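PDB 3GJA: CytC3 from Streptomyces, which is a nonheme iron halogenase that probably uses oxygen and 2-oxoglutarate to chlorinate an unactivated carbon of a carrier-bound amino acid. Local coordinates for residues T115-A120 / M239-P244; T146-T151 / V232-N237. One frame throughout, in Å; residues are numbered along the deposited sequence.

In the fold
Interactions 1 and 2 illustrate how one antiparallel barrel of the cupin class holds both a buried, regular strand pair and a bulged contact at its surface. Interaction 2, its centre about 6 Å from that of the chain, joins two neighbouring strands of the main sheet in regular register, with mostly apolar side chains, and one threonine, on the two faces. In interaction 1, its centre about 17 Å from that of the chain, the register slips, and a pair of histidines and a water join a small apolar cluster of Trp117, Ala241 and Met239. Strands 230-235 and 240-242 follow each other in the chain, and the contacts touch where Ala120 CB packs on Ser236 O. One acetate lies beside both His240 and Trp150.

Interaction 1: residues T115-A120 / M239-P244; sequences TDWHQA and MHASLP
Thr115 with Ser242 and His118 with His240 are antiparallel hydrogen-bonded pairs, and the one-residue slip between them is a beta bulge, formed where the chain turns a corner at Trp117. The bulge belongs to the double-stranded beta-helix barrel of the PhyH family, where strand 240-242 also pairs with strand 163-165. In the second pair backbone bonds run both ways. The two imidazoles leave the backbone on one side, each with CG between its own N and carbonyl carbon (chi1 70° and 80°), and meet obliquely, His118 NE2 lying 3.5 Å from His240 CE1. His118 ND1 also donates to Asp116 O at 2.9 Å, which fixes the turn of that ring. His118, Ala120 and His240 fit the HXA and distal histidine pattern of nonheme iron halogenases, consistent with a metal site whose usual carboxylate is replaced by alanine. At the bulge, Ala241 CB lies over the six-membered ring of Trp117, 3.8 Å from its centroid, a CH-pi contact; Met239 CG is 3.9 Å from Trp117 CE3. His240 ND1 is hydrogen-bonded to Thr238 O and lies 3.0 Å from a water in its ring plane that accepts from Ala120 N at 2.8 Å.

Interaction 2: residues T146-T151 / V232-N237; sequences TITVWT and VIFWSN. With ACT (acetate ion), chain E.
Ile147 sets CD1 over the six-membered ring of Trp235, 3.5 Å from the centroid and 8° off the ring normal, an unusually centred CH-pi contact. The two residues face each other as a non-hydrogen-bonded pair of adjacent antiparallel strands in the cupin-type barrel, between strands 25-30 and 253-262. Phe143 meets the Trp235 ring edge-to-face, and the Phe20 ring meets it too. Replacing Trp235 by an alanine would probably open a gap beside Ile147 CD1 and leave both phenylalanines without the ring they meet. On the same face, Ile147 CG2 touches Ile233 CG2 at 3.7 Å, and helix 84-94 packs against Ile147, Val149 and Trp235. The opposite face carries Thr148 with Phe234 and Trp150 with Val232, each a backbone-bonded pair. With its CG between the backbone N and carbonyl carbon (chi1 57°), Phe234 brings its ring across the strand so that Thr148 CB lies over one face toward the rim, while Trp150 CB meets the ring edge, 3.8 Å from Phe234 CE1. Where the strands end, Ser236 N donates to Thr146 O at 2.9 Å and Ser236 OG accepts from Thr146 N at 3.1 Å; beside them Thr146 CG2 lies 3.4 Å from Ser236 CB, a tight contact. At the far end Trp150 NE1 donates to OXT of an acetate, probably from the crystallisation liquor, at 2.6 Å near the ring plane.

Interaction 1: residues T115-A120 / M239-P244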
ATOM      1  N   THR A 115       6.944  -1.102  17.600  1.00 43.20           N
ATOM      2  CA  THR A 115       7.285   0.268  17.279  1.00 42.93           C
ATOM      3  C   THR A 115       6.409   1.132  18.162  1.00 42.36           C
ATOM      4  O   THR A 115       5.289   0.748  18.495  1.00 41.17           O
ATOM      5  CB  THR A 115       7.003   0.591  15.806  1.00 44.89           C
ATOM      6  OG1 THR A 115       7.880  -0.177  14.973  1.00 48.85           O
ATOM      7  CG2 THR A 115       7.260   2.051  15.535  1.00 47.24           C
ATOM      8  N   ASP A 116       6.923   2.286  18.564  1.00 43.18           N
ATOM      9  CA  ASP A 116       6.150   3.186  19.404  1.00 42.63           C
ATOM     10  C   ASP A 116       5.255   4.008  18.480  1.00 40.79           C
ATOM     11  O   ASP A 116       5.428   3.979  17.263  1.00 38.52           O
ATOM     12  CB  ASP A 116       7.081   4.105  20.194  1.00 43.88           C
ATOM     13  CG  ASP A 116       6.434   4.651  21.457  1.00 47.44           C
ATOM     14  OD1 ASP A 116       5.192   4.556  21.592  1.00 47.73           O
ATOM     15  OD2 ASP A 116       7.167   5.184  22.312  1.00 47.80           O
ATOM     16  N   TRP A 117       4.301   4.729  19.060  1.00 39.85           N
ATOM     17  CA  TRP A 117       3.372   5.556  18.292  1.00 39.38           C
ATOM     18  C   TRP A 117       4.082   6.600  17.434  1.00 39.12           C
ATOM     19  O   TRP A 117       4.896   7.378  17.933  1.00 38.52           O
ATOM     20  CB  TRP A 117       2.385   6.252  19.236  1.00 38.94           C
ATOM     21  CG  TRP A 117       1.464   5.300  19.944  1.00 37.63           C
ATOM     22  CD1 TRP A 117       1.556   4.875  21.238  1.00 38.70           C
ATOM     23  CD2 TRP A 117       0.326   4.635  19.382  1.00 38.29           C
ATOM     24  NE1 TRP A 117       0.542   3.985  21.520  1.00 39.60           N
ATOM     25  CE2 TRP A 117      -0.226   3.818  20.398  1.00 38.51           C
ATOM     26  CE3 TRP A 117      -0.280   4.648  18.120  1.00 37.12           C
ATOM     27  CZ2 TRP A 117      -1.354   3.024  20.191  1.00 38.26           C
ATOM     28  CZ3 TRP A 117      -1.406   3.854  17.913  1.00 39.89           C
ATOM     29  CH2 TRP A 117      -1.929   3.054  18.946  1.00 40.27           C
ATOM     30  N   HIS A 118       3.756   6.623  16.144  1.00 38.55           N
ATOM     31  CA  HIS A 118       4.383   7.570  15.223  1.00 37.41           C
ATOM     32  C   HIS A 118       3.595   7.747  13.928  1.00 38.00           C
ATOM     33  O   HIS A 118       2.636   7.022  13.661  1.00 37.24           O
ATOM     34  CB  HIS A 118       5.784   7.089  14.852  1.00 36.99           C
ATOM     35  CG  HIS A 118       5.785   5.867  13.985  1.00 38.08           C
ATOM     36  ND1 HIS A 118       5.418   4.623  14.452  1.00 36.30           N
ATOM     37  CD2 HIS A 118       6.066   5.709  12.670  1.00 38.37           C
ATOM     38  CE1 HIS A 118       5.475   3.750  13.461  1.00 37.70           C
ATOM     39  NE2 HIS A 118       5.864   4.382  12.370  1.00 39.73           N
ATOM     40  N   GLN A 119       4.022   8.715  13.123  1.00 37.00           N
ATOM     41  CA  GLN A 119       3.388   8.985  11.840  1.00 37.77           C
ATOM     42  C   GLN A 119       4.432   8.829  10.740  1.00 39.13           C
ATOM     43  O   GLN A 119       5.394   9.604  10.666  1.00 39.28           O
ATOM     44  CB  GLN A 119       2.828  10.399  11.807  1.00 36.98           C
ATOM     45  CG  GLN A 119       1.812  10.666  12.876  1.00 41.20           C
ATOM     46  CD  GLN A 119       1.196  12.037  12.748  1.00 43.91           C
ATOM     47  OE1 GLN A 119       0.354  12.275  11.881  1.00 48.16           O
ATOM     48  NE2 GLN A 119       1.621  12.955  13.604  1.00 47.07           N
ATOM     49  N   ALA A 120       4.248   7.823   9.893  1.00 37.49           N
ATOM     50  CA  ALA A 120       5.183   7.579   8.805  1.00 37.32           C
ATOM     51  C   ALA A 120       5.022   8.659   7.731  1.00 38.20           C
ATOM     52  O   ALA A 120       3.957   9.255   7.599  1.00 38.46           O
ATOM     53  CB  ALA A 120       4.940   6.195   8.216  1.00 36.53           C
ATOM     54  N   MET A 239      -1.544   8.031  12.764  1.00 37.53           N
ATOM     55  CA  MET A 239      -0.868   7.675  14.004  1.00 38.53           C
ATOM     56  C   MET A 239      -0.979   6.175  14.229  1.00 37.59           C
ATOM     57  O   MET A 239      -2.075   5.628  14.244  1.00 38.86           O
ATOM     58  CB  MET A 239      -1.524   8.406  15.178  1.00 40.89           C
ATOM     59  CG  MET A 239      -0.827   8.203  16.514  1.00 43.08           C
ATOM     60  SD  MET A 239       0.811   8.932  16.507  1.00 47.38           S
ATOM     61  CE  MET A 239       0.403  10.654  16.628  1.00 46.10           C
ATOM     62  N   HIS A 240       0.148   5.497  14.394  1.00 37.24           N
ATOM     63  CA  HIS A 240       0.088   4.067  14.641  1.00 36.38           C
ATOM     64  C   HIS A 240       1.342   3.532  15.310  1.00 35.52           C
ATOM     65  O   HIS A 240       2.379   4.198  15.349  1.00 35.20           O
ATOM     66  CB  HIS A 240      -0.158   3.295  13.343  1.00 37.78           C
ATOM     67  CG  HIS A 240       1.070   3.097  12.517  1.00 37.62           C
ATOM     68  ND1 HIS A 240       1.613   4.093  11.738  1.00 40.87           N
ATOM     69  CD2 HIS A 240       1.869   2.014  12.356  1.00 41.62           C
ATOM     70  CE1 HIS A 240       2.693   3.634  11.128  1.00 42.14           C
ATOM     71  NE2 HIS A 240       2.870   2.375  11.486  1.00 43.11           N
ATOM     72  N   ALA A 241       1.220   2.316  15.832  1.00 34.21           N
ATOM     73  CA  ALA A 241       2.310   1.626  16.501  1.00 34.21           C
ATOM     74  C   ALA A 241       2.220   0.157  16.108  1.00 34.62           C
ATOM     75  O   ALA A 241       1.385  -0.218  15.295  1.00 37.00           O
ATOM     76  CB  ALA A 241       2.172   1.778  18.015  1.00 32.55           C
ATOM     77  N   SER A 242       3.077  -0.675  16.680  1.00 34.11           N
ATOM     78  CA  SER A 242       3.043  -2.099  16.383  1.00 34.65           C
ATOM     79  C   SER A 242       3.618  -2.866  17.564  1.00 34.50           C
ATOM     80  O   SER A 242       4.525  -2.395  18.245  1.00 34.20           O
ATOM     81  CB  SER A 242       3.843  -2.412  15.113  1.00 33.23           C
ATOM     82  OG  SER A 242       5.217  -2.102  15.280  1.00 36.02           O
ATOM     83  N   LEU A 243       3.072  -4.049  17.803  1.00 36.95           N
ATOM     84  CA  LEU A 243       3.504  -4.892  18.905  1.00 36.39           C
ATOM     85  C   LEU A 243       4.734  -5.701  18.517  1.00 37.25           C
ATOM     86  O   LEU A 243       5.029  -5.870  17.333  1.00 35.46           O
ATOM     87  CB  LEU A 243       2.373  -5.855  19.286  1.00 35.99           C
ATOM     88  CG  LEU A 243       1.134  -5.295  19.996  1.00 38.99           C
ATOM     89  CD1 LEU A 243       0.045  -6.352  20.002  1.00 37.24           C
ATOM     90  CD2 LEU A 243       1.477  -4.889  21.436  1.00 35.34           C
ATOM     91  N   PRO A 244       5.488  -6.186  19.515  1.00 35.93           N
ATOM     92  CA  PRO A 244       6.673  -6.990  19.211  1.00 35.59           C
ATOM     93  C   PRO A 244       6.160  -8.374  18.838  1.00 35.42           C
ATOM     94  O   PRO A 244       5.008  -8.701  19.114  1.00 34.62           O
ATOM     95  CB  PRO A 244       7.430  -7.002  20.532  1.00 36.39           C
ATOM     96  CG  PRO A 244       6.325  -6.973  21.542  1.00 37.12           C
ATOM     97  CD  PRO A 244       5.398  -5.915  20.961  1.00 36.82           C
TER
HETATM   98  O   HOH W   1       1.738   6.482   9.913  1.00 40.62           O

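Interaction 2: residues T146-T151 / V232-N237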
ATOM      1  N   THR A 146      -0.917   9.084   1.345  1.00 37.54           N
ATOM      2  CA  THR A 146      -1.332   8.094   0.367  1.00 37.33           C
ATOM      3  C   THR A 146      -2.165   7.018   1.068  1.00 38.29           C
ATOM      4  O   THR A 146      -1.780   6.504   2.116  1.00 39.45           O
ATOM      5  CB  THR A 146      -0.108   7.444  -0.312  1.00 35.98           C
ATOM      6  OG1 THR A 146      -0.543   6.488  -1.288  1.00 37.86           O
ATOM      7  CG2 THR A 146       0.762   6.733   0.721  1.00 35.75           C
ATOM      8  N   ILE A 147      -3.323   6.706   0.502  1.00 37.98           N
ATOM      9  CA  ILE A 147      -4.188   5.687   1.076  1.00 37.46           C
ATOM     10  C   ILE A 147      -3.475   4.352   0.943  1.00 37.91           C
ATOM     11  O   ILE A 147      -3.124   3.927  -0.161  1.00 37.79           O
ATOM     12  CB  ILE A 147      -5.541   5.633   0.336  1.00 37.82           C
ATOM     13  CG1 ILE A 147      -6.320   6.922   0.611  1.00 37.10           C
ATOM     14  CG2 ILE A 147      -6.351   4.413   0.783  1.00 35.48           C
ATOM     15  CD1 ILE A 147      -6.728   7.087   2.055  1.00 37.15           C
ATOM     16  N   THR A 148      -3.255   3.706   2.081  1.00 37.19           N
ATOM     17  CA  THR A 148      -2.563   2.426   2.134  1.00 35.14           C
ATOM     18  C   THR A 148      -3.550   1.310   2.445  1.00 33.96           C
ATOM     19  O   THR A 148      -4.338   1.417   3.380  1.00 35.04           O
ATOM     20  CB  THR A 148      -1.469   2.450   3.240  1.00 36.62           C
ATOM     21  OG1 THR A 148      -0.582   3.550   3.003  1.00 37.57           O
ATOM     22  CG2 THR A 148      -0.672   1.151   3.262  1.00 32.98           C
ATOM     23  N   VAL A 149      -3.519   0.254   1.642  1.00 33.55           N
ATOM     24  CA  VAL A 149      -4.381  -0.902   1.846  1.00 30.66           C
ATOM     25  C   VAL A 149      -3.440  -2.040   2.245  1.00 30.47           C
ATOM     26  O   VAL A 149      -2.697  -2.564   1.418  1.00 30.57           O
ATOM     27  CB  VAL A 149      -5.144  -1.280   0.553  1.00 29.28           C
ATOM     28  CG1 VAL A 149      -6.060  -2.473   0.811  1.00 25.51           C
ATOM     29  CG2 VAL A 149      -5.953  -0.094   0.071  1.00 28.25           C
ATOM     30  N   TRP A 150      -3.474  -2.397   3.525  1.00 32.55           N
ATOM     31  CA  TRP A 150      -2.611  -3.438   4.097  1.00 32.28           C
ATOM     32  C   TRP A 150      -3.367  -4.769   4.197  1.00 33.19           C
ATOM     33  O   TRP A 150      -4.192  -4.950   5.096  1.00 32.74           O
ATOM     34  CB  TRP A 150      -2.185  -2.991   5.497  1.00 31.96           C
ATOM     35  CG  TRP A 150      -0.907  -3.552   6.037  1.00 30.47           C
ATOM     36  CD1 TRP A 150       0.311  -2.932   6.053  1.00 32.27           C
ATOM     37  CD2 TRP A 150      -0.744  -4.768   6.780  1.00 31.97           C
ATOM     38  NE1 TRP A 150       1.218  -3.674   6.774  1.00 31.79           N
ATOM     39  CE2 TRP A 150       0.600  -4.807   7.232  1.00 32.03           C
ATOM     40  CE3 TRP A 150      -1.601  -5.827   7.116  1.00 31.75           C
ATOM     41  CZ2 TRP A 150       1.105  -5.859   8.003  1.00 29.72           C
ATOM     42  CZ3 TRP A 150      -1.097  -6.880   7.889  1.00 32.79           C
ATOM     43  CH2 TRP A 150       0.243  -6.885   8.323  1.00 32.24           C
ATOM     44  N   THR A 151      -3.089  -5.688   3.279  1.00 32.99           N
ATOM     45  CA  THR A 151      -3.744  -6.992   3.281  1.00 32.19           C
ATOM     46  C   THR A 151      -2.900  -8.019   4.026  1.00 32.46           C
ATOM     47  O   THR A 151      -1.692  -8.124   3.806  1.00 32.13           O
ATOM     48  CB  THR A 151      -3.978  -7.523   1.839  1.00 32.92           C
ATOM     49  OG1 THR A 151      -4.780  -6.590   1.102  1.00 34.83           O
ATOM     50  CG2 THR A 151      -4.704  -8.869   1.871  1.00 30.76           C
ATOM     51  N   VAL A 232      -6.635  -3.683   6.332  1.00 32.52           N
ATOM     52  CA  VAL A 232      -6.924  -2.485   7.076  1.00 32.19           C
ATOM     53  C   VAL A 232      -6.543  -1.380   6.099  1.00 32.43           C
ATOM     54  O   VAL A 232      -5.536  -1.477   5.399  1.00 32.83           O
ATOM     55  CB  VAL A 232      -6.096  -2.382   8.382  1.00 32.84           C
ATOM     56  CG1 VAL A 232      -4.607  -2.420   8.081  1.00 32.35           C
ATOM     57  CG2 VAL A 232      -6.464  -1.097   9.116  1.00 32.88           C
ATOM     58  N   ILE A 233      -7.376  -0.357   6.009  1.00 32.25           N
ATOM     59  CA  ILE A 233      -7.103   0.745   5.112  1.00 34.00           C
ATOM     60  C   ILE A 233      -6.827   1.969   5.965  1.00 35.44           C
ATOM     61  O   ILE A 233      -7.573   2.258   6.907  1.00 36.55           O
ATOM     62  CB  ILE A 233      -8.306   1.011   4.175  1.00 36.04           C
ATOM     63  CG1 ILE A 233      -8.651  -0.272   3.404  1.00 35.11           C
ATOM     64  CG2 ILE A 233      -7.973   2.154   3.206  1.00 34.02           C
ATOM     65  CD1 ILE A 233      -9.808  -0.127   2.430  1.00 34.67           C
ATOM     66  N   PHE A 234      -5.757   2.686   5.640  1.00 34.99           N
ATOM     67  CA  PHE A 234      -5.393   3.869   6.407  1.00 34.23           C
ATOM     68  C   PHE A 234      -4.517   4.831   5.631  1.00 35.09           C
ATOM     69  O   PHE A 234      -3.830   4.446   4.680  1.00 36.30           O
ATOM     70  CB  PHE A 234      -4.632   3.453   7.670  1.00 34.96           C
ATOM     71  CG  PHE A 234      -3.385   2.635   7.395  1.00 34.81           C
ATOM     72  CD1 PHE A 234      -3.453   1.246   7.279  1.00 35.67           C
ATOM     73  CD2 PHE A 234      -2.142   3.253   7.265  1.00 35.33           C
ATOM     74  CE1 PHE A 234      -2.299   0.481   7.046  1.00 35.32           C
ATOM     75  CE2 PHE A 234      -0.978   2.499   7.029  1.00 36.15           C
ATOM     76  CZ  PHE A 234      -1.059   1.109   6.921  1.00 35.12           C
ATOM     77  N   TRP A 235      -4.544   6.092   6.044  1.00 35.23           N
ATOM     78  CA  TRP A 235      -3.688   7.094   5.435  1.00 34.10           C
ATOM     79  C   TRP A 235      -2.290   6.683   5.884  1.00 34.20           C
ATOM     80  O   TRP A 235      -2.091   6.323   7.045  1.00 31.86           O
ATOM     81  CB  TRP A 235      -4.000   8.483   5.987  1.00 35.38           C
ATOM     82  CG  TRP A 235      -5.137   9.176   5.317  1.00 36.42           C
ATOM     83  CD1 TRP A 235      -6.342   9.500   5.873  1.00 35.92           C
ATOM     84  CD2 TRP A 235      -5.158   9.689   3.980  1.00 36.36           C
ATOM     85  NE1 TRP A 235      -7.108  10.188   4.967  1.00 37.80           N
ATOM     86  CE2 TRP A 235      -6.406  10.319   3.795  1.00 37.01           C
ATOM     87  CE3 TRP A 235      -4.241   9.675   2.919  1.00 36.06           C
ATOM     88  CZ2 TRP A 235      -6.766  10.936   2.591  1.00 35.91           C
ATOM     89  CZ3 TRP A 235      -4.598  10.290   1.718  1.00 37.45           C
ATOM     90  CH2 TRP A 235      -5.852  10.912   1.566  1.00 36.90           C
ATOM     91  N   SER A 236      -1.331   6.728   4.969  1.00 33.65           N
ATOM     92  CA  SER A 236       0.041   6.347   5.282  1.00 35.32           C
ATOM     93  C   SER A 236       0.608   7.071   6.509  1.00 36.69           C
ATOM     94  O   SER A 236       1.480   6.542   7.201  1.00 35.83           O
ATOM     95  CB  SER A 236       0.934   6.630   4.075  1.00 33.42           C
ATOM     96  OG  SER A 236       0.779   7.979   3.654  1.00 33.95           O
ATOM     97  N   ASN A 237       0.110   8.274   6.777  1.00 38.41           N
ATOM     98  CA  ASN A 237       0.597   9.073   7.902  1.00 40.50           C
ATOM     99  C   ASN A 237      -0.259   9.006   9.168  1.00 40.89           C
ATOM    100  O   ASN A 237      -0.076   9.804  10.086  1.00 40.13           O
ATOM    101  CB  ASN A 237       0.745  10.533   7.466  1.00 42.68           C
ATOM    102  CG  ASN A 237      -0.575  11.164   7.079  1.00 47.91           C
ATOM    103  OD1 ASN A 237      -1.391  10.551   6.390  1.00 50.47           O
ATOM    104  ND2 ASN A 237      -0.789  12.405   7.509  1.00 52.09           N
TER
HETATM  105  C   ACT E 322       3.981  -2.241   8.813  1.00 60.08           C
HETATM  106  O   ACT E 322       4.515  -3.297   9.460  1.00 62.20           O
HETATM  107  OXT ACT E 322       3.216  -2.422   7.906  1.00 59.16           O
HETATM  108  CH3 ACT E 322       4.344  -0.834   9.220  1.00 58.85           C